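Local coordinates for proteasome protein (Corynebacterium glutamicum ATCC 13032, PDB 2P90) that is of unknown function but, as a PAC2-family member related to proteasome assembly chaperones, may act on or alongside the proteasome, at residues H94-R97 with P103-M106; L114-F119 with S180-K185; L126-G131 with K190-S195; V132-C137 with G157-R162; T151-H156 with T214-Q219. All blocks are in the same frame, centred on the assembly; numbering follows the deposited sequence.

Interaction 1: residues H94-R97 with P103-M106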
# COMPACT_ATOMS: atom_id res chain seq x y z
N HIS B 94 19.92 -17.35 6.47
CA HIS B 94 21.22 -17.92 6.04
C HIS B 94 22.07 -18.29 7.21
O HIS B 94 21.97 -17.66 8.28
CB HIS B 94 22.05 -16.93 5.22
CG HIS B 94 21.39 -16.51 3.95
ND1 HIS B 94 20.52 -15.43 3.89
CD2 HIS B 94 21.46 -17.02 2.70
CE1 HIS B 94 20.09 -15.30 2.65
NE2 HIS B 94 20.64 -16.25 1.91
N VAL B 95 22.90 -19.33 7.01
CA VAL B 95 24.05 -19.57 7.89
C VAL B 95 25.24 -18.87 7.24
O VAL B 95 25.54 -19.08 6.07
CB VAL B 95 24.33 -21.09 8.21
CG1 VAL B 95 24.40 -21.97 6.98
CG2 VAL B 95 25.62 -21.23 9.10
N VAL B 96 25.87 -17.98 8.00
CA VAL B 96 27.04 -17.23 7.50
C VAL B 96 28.26 -17.56 8.38
O VAL B 96 28.15 -17.70 9.59
CB VAL B 96 26.77 -15.67 7.44
CG1 VAL B 96 27.93 -14.92 6.73
CG2 VAL B 96 25.39 -15.34 6.77
N ARG B 97 29.44 -17.68 7.78
CA ARG B 97 30.64 -17.92 8.59
C ARG B 97 31.64 -16.77 8.52
O ARG B 97 32.01 -16.32 7.42
CB ARG B 97 31.26 -19.28 8.22
CG ARG B 97 30.44 -20.43 8.79
CD ARG B 97 30.73 -21.75 8.12
NE ARG B 97 29.71 -22.76 8.41
CZ ARG B 97 29.61 -23.47 9.54
NH1 ARG B 97 28.65 -24.37 9.66
NH2 ARG B 97 30.46 -23.30 10.55
N PRO B 103 30.06 -19.85 12.80
CA PRO B 103 28.73 -19.63 12.22
C PRO B 103 27.89 -18.57 12.93
O PRO B 103 27.91 -18.48 14.15
CB PRO B 103 28.05 -21.01 12.34
CG PRO B 103 28.74 -21.68 13.52
CD PRO B 103 30.14 -21.14 13.53
N PHE B 104 27.16 -17.78 12.15
CA PHE B 104 26.03 -17.04 12.68
C PHE B 104 24.88 -17.06 11.67
O PHE B 104 25.02 -17.47 10.50
CB PHE B 104 26.40 -15.61 13.08
CG PHE B 104 26.86 -14.75 11.94
CD1 PHE B 104 26.00 -13.81 11.36
CD2 PHE B 104 28.17 -14.86 11.45
CE1 PHE B 104 26.44 -12.98 10.32
CE2 PHE B 104 28.63 -14.06 10.41
CZ PHE B 104 27.76 -13.11 9.83
N LEU B 105 23.73 -16.59 12.15
CA LEU B 105 22.52 -16.61 11.36
C LEU B 105 22.09 -15.20 10.94
O LEU B 105 22.16 -14.23 11.71
CB LEU B 105 21.42 -17.30 12.16
CG LEU B 105 21.18 -18.76 11.84
CD1 LEU B 105 22.42 -19.59 11.65
CD2 LEU B 105 20.21 -19.39 12.88
N MET B 106 21.64 -15.11 9.72
CA MET B 106 21.13 -13.87 9.20
C MET B 106 19.74 -14.05 8.52
O MET B 106 19.54 -14.90 7.65
CB MET B 106 22.17 -13.24 8.27
CG MET B 106 21.73 -11.90 7.71
SD MET B 106 23.09 -10.86 7.12
CE MET B 106 22.90 -9.60 8.32

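Interaction 2: residues L114-F119 with S180-K185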
# COMPACT_ATOMS: atom_id res chain seq x y z
N LEU B 114 2.84 -7.85 4.80
CA LEU B 114 1.67 -8.57 5.27
C LEU B 114 2.01 -9.61 6.35
O LEU B 114 3.17 -10.06 6.47
CB LEU B 114 0.98 -9.28 4.08
CG LEU B 114 0.85 -8.51 2.73
CD1 LEU B 114 0.34 -9.40 1.64
CD2 LEU B 114 -0.03 -7.23 2.83
N ARG B 115 0.97 -10.00 7.10
CA ARG B 115 1.03 -11.13 8.02
C ARG B 115 2.15 -11.04 9.10
O ARG B 115 2.85 -12.05 9.35
CB ARG B 115 1.23 -12.44 7.23
CG ARG B 115 0.09 -12.84 6.30
CD ARG B 115 -0.11 -14.37 6.40
NE ARG B 115 -1.40 -14.66 5.87
CZ ARG B 115 -2.48 -15.01 6.53
NH1 ARG B 115 -2.50 -15.26 7.81
NH2 ARG B 115 -3.57 -15.10 5.84
N TRP B 116 2.30 -9.87 9.73
CA TRP B 116 3.31 -9.71 10.78
C TRP B 116 3.20 -10.74 11.94
O TRP B 116 4.22 -11.20 12.44
CB TRP B 116 3.32 -8.28 11.30
CG TRP B 116 3.95 -7.26 10.37
CD1 TRP B 116 4.43 -7.46 9.06
CD2 TRP B 116 4.14 -5.88 10.65
NE1 TRP B 116 4.90 -6.27 8.55
CE2 TRP B 116 4.74 -5.29 9.49
CE3 TRP B 116 3.86 -5.08 11.75
CZ2 TRP B 116 5.06 -3.93 9.44
CZ3 TRP B 116 4.16 -3.71 11.68
CH2 TRP B 116 4.75 -3.16 10.54
N GLY B 117 1.97 -11.12 12.33
CA GLY B 117 1.70 -12.17 13.29
C GLY B 117 2.24 -13.53 12.90
O GLY B 117 3.04 -14.10 13.62
N ASP B 118 1.81 -14.07 11.75
CA ASP B 118 2.35 -15.34 11.27
C ASP B 118 3.86 -15.26 11.03
O ASP B 118 4.57 -16.22 11.30
CB ASP B 118 1.66 -15.81 10.00
CG ASP B 118 0.14 -16.05 10.19
OD1 ASP B 118 -0.31 -16.29 11.33
OD2 ASP B 118 -0.61 -15.99 9.19
N PHE B 119 4.34 -14.11 10.55
CA PHE B 119 5.76 -13.92 10.26
C PHE B 119 6.64 -13.95 11.51
O PHE B 119 7.65 -14.64 11.56
CB PHE B 119 6.00 -12.62 9.47
CG PHE B 119 7.44 -12.33 9.23
CD1 PHE B 119 8.17 -13.08 8.31
CD2 PHE B 119 8.10 -11.30 9.93
CE1 PHE B 119 9.53 -12.83 8.09
CE2 PHE B 119 9.45 -11.05 9.74
CZ PHE B 119 10.17 -11.80 8.82
N SER B 180 10.01 -6.20 12.53
CA SER B 180 11.06 -6.55 13.48
C SER B 180 10.75 -6.17 14.95
O SER B 180 11.13 -6.91 15.85
CB SER B 180 12.40 -5.97 13.04
OG SER B 180 12.32 -4.56 13.00
N LEU B 181 10.09 -5.02 15.18
CA LEU B 181 9.67 -4.61 16.53
C LEU B 181 8.64 -5.59 17.10
O LEU B 181 8.75 -6.01 18.27
CB LEU B 181 9.12 -3.19 16.54
CG LEU B 181 10.22 -2.11 16.39
CD1 LEU B 181 9.65 -0.80 15.96
CD2 LEU B 181 11.01 -1.94 17.71
N MET B 182 7.68 -6.02 16.27
CA MET B 182 6.73 -7.07 16.67
C MET B 182 7.51 -8.34 17.05
O MET B 182 7.17 -9.01 18.03
CB MET B 182 5.71 -7.38 15.54
CG MET B 182 4.61 -8.38 15.99
SD MET B 182 3.21 -8.82 14.91
CE MET B 182 2.36 -7.26 14.88
N LEU B 183 8.51 -8.69 16.25
CA LEU B 183 9.25 -9.91 16.51
C LEU B 183 10.03 -9.80 17.84
O LEU B 183 10.07 -10.76 18.63
CB LEU B 183 10.18 -10.22 15.34
CG LEU B 183 11.31 -11.22 15.54
CD1 LEU B 183 10.79 -12.63 15.83
CD2 LEU B 183 12.31 -11.20 14.33
N GLU B 184 10.59 -8.61 18.07
CA GLU B 184 11.28 -8.29 19.32
C GLU B 184 10.36 -8.50 20.50
O GLU B 184 10.72 -9.23 21.40
CB GLU B 184 11.80 -6.85 19.35
CG GLU B 184 13.00 -6.61 18.49
CD GLU B 184 13.66 -5.32 18.85
OE1 GLU B 184 14.07 -5.19 20.04
OE2 GLU B 184 13.80 -4.45 17.97
N LYS B 185 9.19 -7.87 20.47
CA LYS B 185 8.22 -8.03 21.55
C LYS B 185 7.82 -9.49 21.79
O LYS B 185 7.66 -9.88 22.93
CB LYS B 185 6.99 -7.15 21.33
CG LYS B 185 6.38 -6.68 22.65
CD LYS B 185 5.05 -5.98 22.46
CE LYS B 185 4.26 -5.97 23.77
NZ LYS B 185 4.05 -7.35 24.33

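Interaction 3: residues L126-G131 with K190-S195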
# COMPACT_ATOMS: atom_id res chain seq x y z
N LEU B 126 11.84 -20.67 14.07
CA LEU B 126 13.14 -20.90 13.46
C LEU B 126 14.28 -20.69 14.46
O LEU B 126 15.25 -21.47 14.44
CB LEU B 126 13.34 -20.06 12.18
CG LEU B 126 12.58 -20.50 10.93
CD1 LEU B 126 12.62 -19.42 9.85
CD2 LEU B 126 13.11 -21.83 10.41
N VAL B 127 14.15 -19.68 15.34
CA VAL B 127 15.16 -19.50 16.37
C VAL B 127 15.23 -20.67 17.37
O VAL B 127 16.33 -21.07 17.80
CB VAL B 127 15.15 -18.10 17.11
CG1 VAL B 127 14.53 -16.99 16.28
CG2 VAL B 127 14.62 -18.17 18.56
N GLU B 128 14.06 -21.23 17.71
CA GLU B 128 14.02 -22.46 18.47
C GLU B 128 14.62 -23.62 17.71
O GLU B 128 15.52 -24.31 18.23
CB GLU B 128 12.59 -22.78 18.95
CG GLU B 128 12.36 -22.32 20.39
CD GLU B 128 11.04 -21.57 20.56
OE1 GLU B 128 10.08 -21.86 19.80
OE2 GLU B 128 10.96 -20.71 21.46
N LYS B 129 14.15 -23.82 16.48
CA LYS B 129 14.65 -24.87 15.62
C LYS B 129 16.19 -24.88 15.61
O LYS B 129 16.81 -25.93 15.67
CB LYS B 129 14.09 -24.67 14.20
CG LYS B 129 14.20 -25.89 13.28
CD LYS B 129 13.20 -26.96 13.70
CE LYS B 129 13.54 -28.34 13.10
NZ LYS B 129 14.56 -29.17 13.84
N PHE B 130 16.81 -23.72 15.56
CA PHE B 130 18.25 -23.66 15.36
C PHE B 130 19.05 -23.37 16.63
O PHE B 130 20.27 -23.18 16.57
CB PHE B 130 18.61 -22.73 14.21
CG PHE B 130 18.32 -23.34 12.87
CD1 PHE B 130 19.28 -24.13 12.23
CD2 PHE B 130 17.07 -23.18 12.27
CE1 PHE B 130 19.02 -24.71 11.01
CE2 PHE B 130 16.78 -23.77 11.08
CZ PHE B 130 17.75 -24.54 10.43
N GLY B 131 18.36 -23.40 17.77
CA GLY B 131 18.95 -23.14 19.08
C GLY B 131 19.69 -21.83 19.14
O GLY B 131 20.78 -21.76 19.70
N LYS B 190 8.26 -14.32 25.09
CA LYS B 190 8.51 -15.75 25.19
C LYS B 190 9.71 -16.10 26.08
O LYS B 190 10.09 -17.27 26.17
CB LYS B 190 8.66 -16.37 23.80
CG LYS B 190 7.37 -16.91 23.20
CD LYS B 190 7.54 -17.12 21.70
CE LYS B 190 6.26 -17.64 21.05
NZ LYS B 190 6.29 -19.12 20.81
N GLY B 191 10.30 -15.09 26.73
CA GLY B 191 11.47 -15.26 27.62
C GLY B 191 12.85 -15.26 26.98
O GLY B 191 13.82 -15.69 27.60
N LYS B 192 12.96 -14.78 25.74
CA LYS B 192 14.19 -14.92 24.94
C LYS B 192 15.11 -13.71 24.96
O LYS B 192 14.68 -12.59 25.24
CB LYS B 192 13.83 -15.16 23.47
CG LYS B 192 13.91 -16.59 23.02
CD LYS B 192 12.63 -17.30 23.37
CE LYS B 192 12.05 -17.88 22.12
NZ LYS B 192 10.73 -18.48 22.48
N ASN B 193 16.38 -13.95 24.62
CA ASN B 193 17.37 -12.87 24.45
C ASN B 193 17.16 -12.11 23.13
O ASN B 193 17.27 -12.72 22.05
CB ASN B 193 18.80 -13.43 24.52
CG ASN B 193 19.18 -13.95 25.92
OD1 ASN B 193 18.71 -13.44 26.96
ND2 ASN B 193 20.05 -14.97 25.95
N VAL B 194 16.88 -10.81 23.21
CA VAL B 194 16.70 -9.98 22.01
C VAL B 194 17.06 -8.49 22.20
O VAL B 194 16.69 -7.88 23.20
CB VAL B 194 15.23 -10.13 21.40
CG1 VAL B 194 14.15 -9.68 22.41
CG2 VAL B 194 15.11 -9.35 20.11
N SER B 195 17.76 -7.93 21.22
CA SER B 195 18.08 -6.49 21.18
C SER B 195 17.89 -5.91 19.77
O SER B 195 17.93 -6.64 18.75
CB SER B 195 19.53 -6.24 21.65
OG SER B 195 19.67 -6.65 23.00

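Interaction 4: residues V132-C137 with G157-R162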
# COMPACT_ATOMS: atom_id res chain seq x y z
N VAL B 132 19.12 -20.80 18.51
CA VAL B 132 19.66 -19.42 18.56
C VAL B 132 19.61 -18.97 20.00
O VAL B 132 18.63 -19.25 20.70
CB VAL B 132 18.80 -18.46 17.65
CG1 VAL B 132 19.09 -16.95 17.89
CG2 VAL B 132 19.01 -18.81 16.21
N GLU B 133 20.64 -18.26 20.44
CA GLU B 133 20.73 -17.81 21.83
C GLU B 133 20.52 -16.31 22.04
O GLU B 133 20.27 -15.88 23.15
CB GLU B 133 22.03 -18.32 22.50
CG GLU B 133 23.23 -17.37 22.41
CD GLU B 133 23.25 -16.28 23.51
OE1 GLU B 133 23.74 -15.16 23.19
OE2 GLU B 133 22.77 -16.55 24.67
N ASN B 134 20.59 -15.53 20.97
CA ASN B 134 20.33 -14.08 21.04
C ASN B 134 19.95 -13.53 19.66
O ASN B 134 20.50 -13.93 18.63
CB ASN B 134 21.55 -13.31 21.59
CG ASN B 134 21.27 -11.81 21.80
OD1 ASN B 134 22.09 -10.97 21.47
ND2 ASN B 134 20.14 -11.48 22.37
N THR B 135 19.03 -12.59 19.65
CA THR B 135 18.61 -12.00 18.38
C THR B 135 18.86 -10.49 18.36
O THR B 135 18.50 -9.79 19.29
CB THR B 135 17.10 -12.31 18.04
OG1 THR B 135 16.92 -13.73 17.96
CG2 THR B 135 16.67 -11.64 16.72
N ILE B 136 19.45 -10.05 17.26
CA ILE B 136 19.74 -8.65 17.05
C ILE B 136 19.12 -8.11 15.77
O ILE B 136 19.52 -8.52 14.69
CB ILE B 136 21.28 -8.38 16.97
CG1 ILE B 136 22.02 -9.01 18.17
CG2 ILE B 136 21.51 -6.85 16.82
CD1 ILE B 136 23.54 -8.70 18.21
N CYS B 137 18.21 -7.15 15.93
CA CYS B 137 17.57 -6.44 14.84
C CYS B 137 18.23 -5.10 14.54
O CYS B 137 18.58 -4.36 15.44
CB CYS B 137 16.11 -6.20 15.18
SG CYS B 137 15.17 -7.73 15.43
N GLY B 157 16.22 -3.65 24.33
CA GLY B 157 16.10 -5.08 24.48
C GLY B 157 16.59 -5.56 25.85
O GLY B 157 16.69 -4.77 26.80
N ASN B 158 16.88 -6.86 25.94
CA ASN B 158 17.23 -7.51 27.20
C ASN B 158 18.62 -8.18 27.15
O ASN B 158 18.99 -8.89 28.08
CB ASN B 158 16.12 -8.52 27.61
CG ASN B 158 16.01 -9.71 26.65
OD1 ASN B 158 16.93 -9.99 25.86
ND2 ASN B 158 14.89 -10.43 26.72
N SER B 159 19.36 -7.93 26.07
CA SER B 159 20.72 -8.44 25.90
C SER B 159 21.64 -7.30 25.40
O SER B 159 22.67 -7.53 24.75
CB SER B 159 20.72 -9.62 24.94
OG SER B 159 20.11 -9.30 23.68
N THR B 160 21.24 -6.08 25.71
CA THR B 160 21.92 -4.86 25.32
C THR B 160 23.30 -4.74 26.01
O THR B 160 24.22 -4.09 25.49
CB THR B 160 21.04 -3.64 25.65
OG1 THR B 160 21.78 -2.44 25.43
CG2 THR B 160 20.59 -3.65 27.13
N ASP B 161 23.42 -5.37 27.18
CA ASP B 161 24.65 -5.42 27.98
C ASP B 161 25.85 -5.87 27.16
O ASP B 161 26.96 -5.45 27.42
CB ASP B 161 24.43 -6.37 29.16
CG ASP B 161 23.39 -7.47 28.85
OD1 ASP B 161 22.18 -7.27 29.12
OD2 ASP B 161 23.79 -8.53 28.29
N ARG B 162 25.62 -6.71 26.16
CA ARG B 162 26.70 -7.26 25.33
C ARG B 162 27.30 -6.25 24.35
O ARG B 162 28.25 -6.56 23.64
CB ARG B 162 26.21 -8.48 24.55
CG ARG B 162 25.30 -9.38 25.34
CD ARG B 162 24.87 -10.55 24.52
NE ARG B 162 24.04 -11.45 25.30
CZ ARG B 162 23.84 -12.72 24.97
NH1 ARG B 162 24.40 -13.22 23.88
NH2 ARG B 162 23.07 -13.48 25.73
O HOH W 1 22.89 -8.11 21.98
O HOH W 2 24.78 -12.19 20.90

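Interaction 5: residues T151-H156 with T214-Q219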
# COMPACT_ATOMS: atom_id res chain seq x y z
N THR B 151 29.95 7.91 14.35
CA THR B 151 28.59 7.34 14.26
C THR B 151 28.17 6.57 15.52
O THR B 151 28.81 5.61 15.94
CB THR B 151 28.41 6.48 12.98
OG1 THR B 151 28.57 7.30 11.82
CG2 THR B 151 27.01 5.88 12.92
N VAL B 152 27.07 7.01 16.11
CA VAL B 152 26.56 6.40 17.32
C VAL B 152 25.52 5.30 17.03
O VAL B 152 24.79 5.35 16.03
CB VAL B 152 25.96 7.48 18.22
CG1 VAL B 152 25.07 6.86 19.29
CG2 VAL B 152 27.10 8.31 18.83
N VAL B 153 25.50 4.30 17.91
CA VAL B 153 24.50 3.25 17.93
C VAL B 153 23.85 3.19 19.32
O VAL B 153 24.53 3.13 20.35
CB VAL B 153 25.13 1.87 17.56
CG1 VAL B 153 24.23 0.69 18.00
CG2 VAL B 153 25.35 1.79 16.08
N THR B 154 22.52 3.23 19.34
CA THR B 154 21.79 3.02 20.60
C THR B 154 21.13 1.64 20.60
O THR B 154 20.90 1.06 19.55
CB THR B 154 20.78 4.15 20.87
OG1 THR B 154 19.96 4.32 19.74
CG2 THR B 154 21.49 5.46 21.13
N ALA B 155 20.84 1.11 21.78
CA ALA B 155 20.30 -0.24 21.90
C ALA B 155 19.07 -0.30 22.81
O ALA B 155 18.93 0.54 23.73
CB ALA B 155 21.37 -1.25 22.34
N HIS B 156 18.16 -1.23 22.47
CA HIS B 156 17.05 -1.61 23.33
C HIS B 156 16.89 -3.12 23.32
O HIS B 156 17.35 -3.79 22.41
CB HIS B 156 15.75 -0.88 22.96
CG HIS B 156 15.28 -1.11 21.56
ND1 HIS B 156 14.68 -2.29 21.15
CD2 HIS B 156 15.31 -0.30 20.47
CE1 HIS B 156 14.38 -2.20 19.87
NE2 HIS B 156 14.76 -1.01 19.43
N THR B 214 26.83 1.70 8.19
CA THR B 214 26.94 0.27 7.91
C THR B 214 28.05 -0.30 8.77
O THR B 214 27.81 -1.21 9.57
CB THR B 214 27.22 0.03 6.43
OG1 THR B 214 26.27 0.76 5.65
CG2 THR B 214 27.18 -1.49 6.06
N LEU B 215 29.25 0.29 8.64
CA LEU B 215 30.44 -0.05 9.45
C LEU B 215 30.14 -0.12 10.94
O LEU B 215 30.43 -1.11 11.60
CB LEU B 215 31.56 0.97 9.18
CG LEU B 215 32.98 0.70 9.70
CD1 LEU B 215 33.59 -0.65 9.23
CD2 LEU B 215 33.91 1.82 9.29
N LYS B 216 29.53 0.95 11.45
CA LYS B 216 29.14 0.98 12.84
C LYS B 216 28.21 -0.18 13.22
O LYS B 216 28.45 -0.84 14.23
CB LYS B 216 28.53 2.35 13.20
CG LYS B 216 28.45 2.61 14.70
CD LYS B 216 29.82 2.41 15.38
CE LYS B 216 29.67 1.84 16.80
NZ LYS B 216 29.46 2.90 17.82
N LEU B 217 27.15 -0.42 12.43
CA LEU B 217 26.25 -1.55 12.72
C LEU B 217 27.03 -2.87 12.72
O LEU B 217 26.85 -3.69 13.61
CB LEU B 217 25.06 -1.65 11.74
CG LEU B 217 23.87 -0.70 11.86
CD1 LEU B 217 22.98 -0.87 10.62
CD2 LEU B 217 23.06 -0.90 13.15
N LEU B 218 27.90 -3.06 11.74
CA LEU B 218 28.63 -4.30 11.63
C LEU B 218 29.62 -4.51 12.81
O LEU B 218 29.69 -5.61 13.37
CB LEU B 218 29.31 -4.40 10.26
CG LEU B 218 28.40 -4.64 9.05
CD1 LEU B 218 29.22 -4.82 7.78
CD2 LEU B 218 27.50 -5.87 9.28
N GLN B 219 30.35 -3.47 13.20
CA GLN B 219 31.26 -3.60 14.32
C GLN B 219 30.51 -3.77 15.65
O GLN B 219 31.00 -4.43 16.56
CB GLN B 219 32.40 -2.54 14.32
CG GLN B 219 32.04 -1.07 14.51
CD GLN B 219 33.09 -0.10 13.89
OE1 GLN B 219 34.16 -0.50 13.38
NE2 GLN B 219 32.78 1.20 13.93

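Interaction 1: residues H94-R97 with P103-M106
Val96 and Phe104 carry the apolar heart of this pairing, facing each other across two antiparallel strands. The Phe104 side chain is held with CG between its backbone N and carbonyl carbon (chi1 63°), which swings the ring back over the neighbouring strand. Val96 CB then sits over one ring face, offset toward the rim, in a CH-pi contact 3.9 Å from the ring centroid; its CG1 branch, set anti to the backbone N, lies 3.6 Å from Phe104 CZ. The other branch, Val96 CG2, turns to Met106 CB. Valine suits the place because beta-branching favours extended backbone angles, and here its methyls meet different neighbours.

On the opposite face, Arg97 runs extended with Pro103 CB over one face of its guanidinium, toward the rim, and NH2 3.7 Å from Pro103 CD. The charged end is held by Ser19 O through NH1 and, weakly, by Asn101 O through NH2. Leu105 CD1 closes on Val95 CB at 4.2 Å.

Four backbone bonds join the strands at His94–Met106 and Val96–Phe104, the straightest being Val96 N to Phe104 O (2.7 Å, 178°). Val95 and Arg97 form the non-hydrogen-bonded pairs, so the missing N-H of Pro103 forfeits no bond to strand 92-97. Flanked by strands 54-61 and 27-33, the arrangement is a beta hairpin built into the interior of a mixed sheet, with helix 41-52 covering the Phe104 face.

Interaction 2: residues L114-F119 with S180-K185
Met182 reaches across to the first turn of helix 116-129 and meets Trp116 by van der Waals packing. Its chain runs outward with CG anti to the backbone N (chi1 -174°) and bends only at the final torsion, so that sulfur and methyl divide the work. The sulfur packs on the Trp116–Gly117 peptide, with SD 3.5 Å from Trp116 C. It also lies 3.7 Å from Trp116 CB. The methyl, CE, comes to the edge of the indole near Trp116 CE3. The flexible, polarisable thioether suits a partner that is half backbone.

Polar interactions stay within the helix start or go elsewhere. Arg115, at the N-cap position, forms a salt bridge to Asp118, and Trp116 NE1 bonds to Pro112 O. Asp64 of a second subunit accepts hydrogen bonds from Gly117 N and Asp118 N, and Tyr69 of that subunit stacks on the indole.

Next to Met182, Leu183 continues the packing between the two helices onto Ser120, Val123 and Val124. The other side of helix 179-189 meets the sheet, where Ser180 and Glu184 bond to Tyr139 of strand 134-143 and Leu181 lies on His156 of strand 153-157.

Interaction 3: residues L126-G131 with K190-S195
Glu128 and Lys192 make a salt bridge at the protein surface, joining the last turn of helix 116-129 to the loop that leads from helix 179-189 into strand 194-202. The ends of the side chains meet: Lys192 NZ stands 2.5 Å from Glu128 OE2, too short to be taken literally, and lattice contacts may influence both surface chains, which cross at about a right angle. Both are bent. Lys192 folds at its second (chi2 83°) and third torsions, bringing the ammonium across the gap, while Glu128 bends at CG to present one oxygen. Beneath the charges, Val127 CG2 lies 4.4 Å from Lys192 CE, a light apolar touch with the lysine's methylene end.

Two helices finish side by side here, each passing into a strand of the same sheet; strands 134-143 and 194-202 are parallel neighbours, as in a classic alpha/beta layer. Each helix ends in a Schellman motif. Gly131 and Gly191 supply the positive phi, which glycine adopts most readily, and Gly131 N bonds back to Glu128 O at 3.0 Å. A carboxylate near a helix C-terminus would be expected to be unfavourable, and the Lys192 ammonium may offset this, with Lys190 NZ also nearby at 4.8 Å from Glu128 OE1. Further inside, Leu187 of helix 179-189 receives both Val127 and the aliphatic part of Lys192.

Interaction 4: residues V132-C137 with G157-R162
The Arg162 guanidinium has the Asn134 side chain over one face and the Glu133 carboxylate at its edge. Asn134 CB lies 3.7 Å from Arg162 NH1, set toward the rim of the group. Glu133 comes from the opposite direction with its carboxylate nearly coplanar with the guanidinium, the geometry of a salt bridge. Its details are uncertain, since OE1 and NH1 are modelled too close together; the second link, Arg162 NH2 to Glu133 OE2, is weak at 3.3 Å. Arginine extended from CG to NE has the length to bring its charge back to the start of strand 134-143.

The amide of Asn134 is the other flat group. With CG anti to the backbone N (chi1 -174°) it points at the loop, and ND2 donates to Ser159 OG at 2.5 Å. The hydroxyl stands 24° out of the amide plane and the N-H points only roughly at it, with an angle of 142°. Ser159, a compact side chain with a polar tip, also bonds to Ser195 OG, so the intervening strand 194-202 is drawn in.

Two waters serve the amide oxygen. One donates to Asn134 OD1 (3.0 Å) and to Ser159 O (2.8 Å); the other also donates to OD1 and weakly accepts from Arg162 NH1 (3.2 Å). Asparagine suits the place because one planar group both donates and accepts. The chemistry implies a polar, partly hydrated junction in which the buried amide has both ends satisfied, and this contact relies on directional polar bonds, with a less certain charge pair, more than on apolar packing.

Interaction 5: residues T151-H156 with T214-Q219
Lys216 packs tightly along its aliphatic part, whereas its amine is only weakly bound to segment 151-156. Lys216 CG touches both Val153 CG2 (3.5 Å) and Thr151 O (3.3 Å), and CD packs on the same carbonyl, 3.4 Å from Thr151 O. Lys216 CB meets Thr151 CG2 at 3.9 Å, the two side chains sliding past each other in opposite directions. Thr151 sets its methyl anti to the backbone N (chi1 -63° for OG1), turning carbon rather than hydroxyl to the lysine. Valine, buried and beta-branched, gives the strand a firm apolar surface, and the methylenes of lysine can lie on it while the chain curls round the carbonyl to put the amine near Thr151 O and Asp165.

The looser part begins at CE, 4.0 Å from Thr151 O. Bends at chi2, chi3 and chi4 bring NZ back to that oxygen, but the bond is weak at 3.4 Å; the amine's stronger partner is Asp165, in a salt bridge. Both Thr151 and Lys216 are partly exposed, so this is the more solvent-accessible side, whereas Val153 and Leu217 turn inward and share Val199 of strand 194-202.

Strand 153-157 is outermost in the sheet of this chain. Helix 211-225 packs beside Val153, while His156, on the other face, meets helix 179-189, an arrangement consistent with a layered alpha/beta/alpha fold with helices on both faces of the sheet.

From the N terminus, interaction 1 comes first and closes only the short turn of a hairpin, in series with all the others. Interactions 2 and 3 both start on helix 116-129 and close long loops back from helix 179-189 and from the loop entering strand 194-202; their segments alternate, so they cross. Interaction 4, joining strand 134-143 to the loop after strand 153-157, is nested inside both. Interaction 5 crosses interactions 2, 3 and 4, carrying the edge strand to helix 211-225. Leu105 touches Phe130 and Val132, linking the hairpin to interactions 3 and 4, while Asn158 bonds to Lys192 O and Val194 N, coupling interactions 3 and 4 directly.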